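Local coordinates for nuclear polyadenylated RNA-binding protein NAB2 (PDB 2V75) that binds the poly(A) tails of yeast mRNAs, protects them from exosome degradation and takes part in tail-length control and nuclear export, at residues A[10-13]-A[14-18]; A[73-76]-A[77-81]. One frame throughout, in Å; residues are numbered along the deposited sequence.

How the interactions relate
Both contacts are local, each made within a single helix of the N-terminal domain: interaction 1 fills the middle and end of helix 7-18, interaction 2 the last turns of helix 61-79 and the turn that follows. Interaction 1 sits nearer the centre of the chain, and its cross-segment side-chain contacts are apolar or through methylenes, its charged ends finding partners beyond the two segments, on this helix or others. Interaction 2 lies further out and adds a bond between an exposed carboxylate and a carboxamide. The two helices meet through their buried faces, where Ile13 CG2 lies 3.8 Å from Ala74 CB, Leu10 CD1 packs against the backbone of Leu75 and Ile13 CD1 meets Leu78 CD1.

Interaction 1 (A[10-13]-A[14-18]); sequences LKVI and VAEKL
Val14 turns CG2 beside its own backbone N while CG1 stands anti to that N (chi1 174°), and this brings CG2 back over the preceding turn, 3.2 Å from Leu10 O. On the Leu10 side, CG is swung away from its backbone N (chi1 -166°) and comes within 4.3 Å of Val14 CG2, a loose apolar contact one turn apart. A second i to i+4 pair stands on another face of the helix. Val12 and Glu16 run side by side and point the same way, with Val12 CG1 4.2 Å from Glu16 CG. The same Glu16 CG lies 3.2 Å from Val12 O, so it is the methylene part of the glutamate that rests on the turn before. Farther out, the carboxylate is engaged by Arg92 of helix 84-93 in a salt bridge.

The backbone beneath is regular alpha-helix. Val14 N to Leu10 O is 2.8 Å, and Glu16 N gives 2.9 Å to Val12 O; Ala15 and Lys17 bond in the same i to i+4 pattern to Lys11 and Ile13. This is the first helix of the all-helical N-terminal domain of Nab2, a PWI-like fold, and its faces are divided among the neighbouring helices. Val14 packs against both Ile35 of helix 28-40 and Ala71 of helix 61-79, while Ile13 is buried against Ala74, Ile87 and Ile91.

The branches of Ile13 thus serve the interhelical core. Ala15 CB rests 3.5 Å from Lys11 O. The two lysines send their ammonium groups in different directions, Lys11 to a salt bridge with Glu8 and Lys17 to a hydrogen bond with Asn66 OD1.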
loop_
_atom_site.group_PDB
_atom_site.type_symbol
_atom_site.label_atom_id
_atom_site.label_comp_id
_atom_site.label_asym_id
_atom_site.label_seq_id
_atom_site.Cartn_x
_atom_site.Cartn_y
_atom_site.Cartn_z
ATOM N N LEU A 10 8.268 -1.550 3.323
ATOM C CA LEU A 10 7.104 -1.132 2.545
ATOM C C LEU A 10 5.947 -2.135 2.611
ATOM O O LEU A 10 4.788 -1.757 2.719
ATOM C CB LEU A 10 7.510 -0.836 1.103
ATOM C CG LEU A 10 6.436 -0.079 0.354
ATOM C CD1 LEU A 10 6.052 1.282 0.961
ATOM C CD2 LEU A 10 6.838 0.082 -1.111
ATOM N N LYS A 11 6.274 -3.417 2.592
ATOM C CA LYS A 11 5.237 -4.452 2.645
ATOM C C LYS A 11 4.532 -4.355 3.985
ATOM O O LYS A 11 3.323 -4.446 4.073
ATOM C CB LYS A 11 5.855 -5.811 2.450
ATOM C CG LYS A 11 6.291 -6.173 1.026
ATOM C CD LYS A 11 6.858 -7.618 1.040
ATOM C CE LYS A 11 7.791 -7.870 -0.116
ATOM N NZ LYS A 11 8.672 -9.015 0.172
ATOM N N VAL A 12 5.286 -4.084 5.035
ATOM C CA VAL A 12 4.669 -3.905 6.367
ATOM C C VAL A 12 3.800 -2.664 6.399
ATOM O O VAL A 12 2.648 -2.685 6.832
ATOM C CB VAL A 12 5.705 -3.817 7.477
ATOM C CG1 VAL A 12 5.063 -3.307 8.772
ATOM C CG2 VAL A 12 6.368 -5.180 7.741
ATOM N N ILE A 13 4.282 -1.582 5.799
ATOM C CA ILE A 13 3.537 -0.313 5.813
ATOM C C ILE A 13 2.255 -0.418 5.029
ATOM O O ILE A 13 1.202 0.067 5.435
ATOM C CB ILE A 13 4.391 0.842 5.252
ATOM C CG1 ILE A 13 5.420 1.267 6.304
ATOM C CG2 ILE A 13 3.521 2.043 4.820
ATOM C CD1 ILE A 13 6.547 2.134 5.668
ATOM N N VAL A 14 2.311 -1.120 3.913
ATOM C CA VAL A 14 1.088 -1.359 3.118
ATOM C C VAL A 14 0.057 -2.231 3.864
ATOM O O VAL A 14 -1.130 -1.896 3.905
ATOM C CB VAL A 14 1.468 -1.920 1.732
ATOM C CG1 VAL A 14 0.195 -2.320 0.902
ATOM C CG2 VAL A 14 2.257 -0.888 0.934
ATOM N N ALA A 15 0.523 -3.323 4.458
ATOM C CA ALA A 15 -0.298 -4.132 5.354
ATOM C C ALA A 15 -0.955 -3.315 6.471
ATOM O O ALA A 15 -2.104 -3.558 6.814
ATOM C CB ALA A 15 0.520 -5.333 5.909
ATOM N N GLU A 16 -0.229 -2.372 7.066
ATOM C CA GLU A 16 -0.787 -1.571 8.144
ATOM C C GLU A 16 -1.947 -0.714 7.619
ATOM O O GLU A 16 -2.986 -0.547 8.284
ATOM C CB GLU A 16 0.298 -0.696 8.786
ATOM C CG GLU A 16 1.359 -1.480 9.456
ATOM C CD GLU A 16 0.900 -2.154 10.726
ATOM O OE1 GLU A 16 0.044 -1.627 11.479
ATOM O OE2 GLU A 16 1.531 -3.166 11.082
ATOM N N LYS A 17 -1.747 -0.181 6.429
ATOM C CA LYS A 17 -2.778 0.647 5.772
ATOM C C LYS A 17 -4.014 -0.191 5.455
ATOM O O LYS A 17 -5.140 0.162 5.833
ATOM C CB LYS A 17 -2.201 1.292 4.532
ATOM C CG LYS A 17 -3.197 2.151 3.707
ATOM C CD LYS A 17 -3.675 3.360 4.429
ATOM C CE LYS A 17 -4.599 4.134 3.473
ATOM N NZ LYS A 17 -4.934 5.465 3.963
ATOM N N LEU A 18 -3.789 -1.350 4.840
ATOM C CA LEU A 18 -4.879 -2.309 4.549
ATOM C C LEU A 18 -5.657 -2.735 5.792
ATOM O O LEU A 18 -6.899 -2.854 5.802
ATOM C CB LEU A 18 -4.286 -3.509 3.821
ATOM C CG LEU A 18 -3.673 -3.258 2.441
ATOM C CD1 LEU A 18 -3.074 -4.618 1.973
ATOM C CD2 LEU A 18 -4.730 -2.702 1.466
#

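Interaction 2 (A[73-76]-A[77-81]); sequences FALE and ALQQG
Glu76 and Gln80, one helical turn apart, carry the polar part of this contact, with the glutamate carboxylate and the glutamine amide turned 70° against each other. Gln80 NE2 donates to Glu76 OE2 over 2.7 Å, and the oxygen accepts through its anti lone pair, on the side away from OE1. The bond is short but bent, 146° at the hydrogen, and OE2 stands somewhat out of the amide plane. Glu76 reaches it by a bend at chi2 (55°) that folds the carboxylate along the helix toward its C-terminal end, whereas the Gln80 chain stays extended beyond CG. Gln80 CG also lies 3.3 Å from Glu76 O, so the glutamine lies close against the turn it bonds to.

Gln79 comes at Glu76 from another direction, the two side chains crossing at about a right angle. Its methylene rests on the preceding turn, with Gln79 CG 3.5 Å from Leu75 O.

Helix 61-79 of the PWI-like domain ends here in a Schellman motif: Gly81 takes a positive phi, and its N bonds to Leu78 O at 2.8 Å. Before that, Ala77, Leu78 and Gln79 keep the i to i+4 bonds, as with Leu78 N to Ala74 O at 2.8 Å. Gln80 N bonds Glu76 O at 3.0 Å.

On the buried face, Leu78 holds CG beside its own backbone N, which places that carbon 3.2 Å from Ala74 O. Ala74 and Leu78 there pack against Ile13 of helix 7-18 and Ile87 of helix 84-93, while Tyr6 touches Leu75, Leu78 and Gln79.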
loop_
_atom_site.group_PDB
_atom_site.type_symbol
_atom_site.label_atom_id
_atom_site.label_comp_id
_atom_site.label_asym_id
_atom_site.label_seq_id
_atom_site.Cartn_x
_atom_site.Cartn_y
_atom_site.Cartn_z
ATOM N N PHE A 73 3.986 7.277 -1.507
ATOM C CA PHE A 73 4.374 8.303 -0.595
ATOM C C PHE A 73 5.323 7.786 0.489
ATOM O O PHE A 73 6.402 8.365 0.766
ATOM C CB PHE A 73 3.120 8.977 -0.033
ATOM C CG PHE A 73 3.357 10.359 0.487
ATOM C CD1 PHE A 73 3.117 11.507 -0.274
ATOM C CD2 PHE A 73 3.865 10.508 1.764
ATOM C CE1 PHE A 73 3.339 12.768 0.252
ATOM C CE2 PHE A 73 4.102 11.776 2.303
ATOM C CZ PHE A 73 3.829 12.900 1.538
ATOM N N ALA A 74 4.939 6.680 1.117
ATOM C CA ALA A 74 5.738 6.035 2.159
ATOM C C ALA A 74 7.126 5.610 1.644
ATOM O O ALA A 74 8.123 5.840 2.334
ATOM C CB ALA A 74 4.997 4.841 2.713
ATOM N N LEU A 75 7.184 5.071 0.429
ATOM C CA LEU A 75 8.446 4.692 -0.197
ATOM C C LEU A 75 9.385 5.904 -0.316
ATOM O O LEU A 75 10.566 5.814 0.013
ATOM C CB LEU A 75 8.166 4.036 -1.563
ATOM C CG LEU A 75 9.388 3.592 -2.379
ATOM C CD1 LEU A 75 10.278 2.622 -1.565
ATOM C CD2 LEU A 75 8.930 2.989 -3.737
ATOM N N GLU A 76 8.877 7.039 -0.814
ATOM C CA GLU A 76 9.659 8.225 -0.977
ATOM C C GLU A 76 10.161 8.683 0.369
ATOM O O GLU A 76 11.342 8.965 0.542
ATOM C CB GLU A 76 8.825 9.332 -1.629
ATOM C CG GLU A 76 9.606 10.617 -1.830
ATOM C CD GLU A 76 10.902 10.431 -2.617
ATOM O OE1 GLU A 76 10.951 9.609 -3.563
ATOM O OE2 GLU A 76 11.850 11.177 -2.318
ATOM N N ALA A 77 9.269 8.680 1.358
ATOM C CA ALA A 77 9.617 9.074 2.718
ATOM C C ALA A 77 10.734 8.219 3.279
ATOM O O ALA A 77 11.720 8.709 3.823
ATOM C CB ALA A 77 8.407 9.034 3.628
ATOM N N LEU A 78 10.598 6.907 3.126
ATOM C CA LEU A 78 11.668 6.022 3.492
ATOM C C LEU A 78 13.026 6.374 2.840
ATOM O O LEU A 78 14.047 6.413 3.541
ATOM C CB LEU A 78 11.283 4.593 3.150
ATOM C CG LEU A 78 10.178 3.970 4.013
ATOM C CD1 LEU A 78 9.789 2.676 3.330
ATOM C CD2 LEU A 78 10.706 3.721 5.467
ATOM N N GLN A 79 13.036 6.581 1.521
ATOM C CA GLN A 79 14.247 7.001 0.784
ATOM C C GLN A 79 14.869 8.305 1.299
ATOM O O GLN A 79 16.085 8.500 1.251
ATOM C CB GLN A 79 13.940 7.097 -0.721
ATOM C CG GLN A 79 13.806 5.726 -1.413
ATOM C CD GLN A 79 13.085 5.780 -2.758
ATOM O OE1 GLN A 79 12.359 6.731 -3.059
ATOM N NE2 GLN A 79 13.275 4.746 -3.573
ATOM N N GLN A 80 14.041 9.191 1.836
ATOM C CA GLN A 80 14.515 10.437 2.400
ATOM C C GLN A 80 14.969 10.241 3.840
ATOM O O GLN A 80 15.430 11.175 4.486
ATOM C CB GLN A 80 13.407 11.476 2.301
ATOM C CG GLN A 80 13.052 11.768 0.865
ATOM C CD GLN A 80 11.943 12.805 0.749
ATOM O OE1 GLN A 80 11.480 13.359 1.751
ATOM N NE2 GLN A 80 11.513 13.070 -0.480
ATOM N N GLY A 81 14.833 9.019 4.347
ATOM C CA GLY A 81 15.411 8.658 5.636
ATOM C C GLY A 81 14.440 8.658 6.797
ATOM O O GLY A 81 14.851 8.489 7.954
#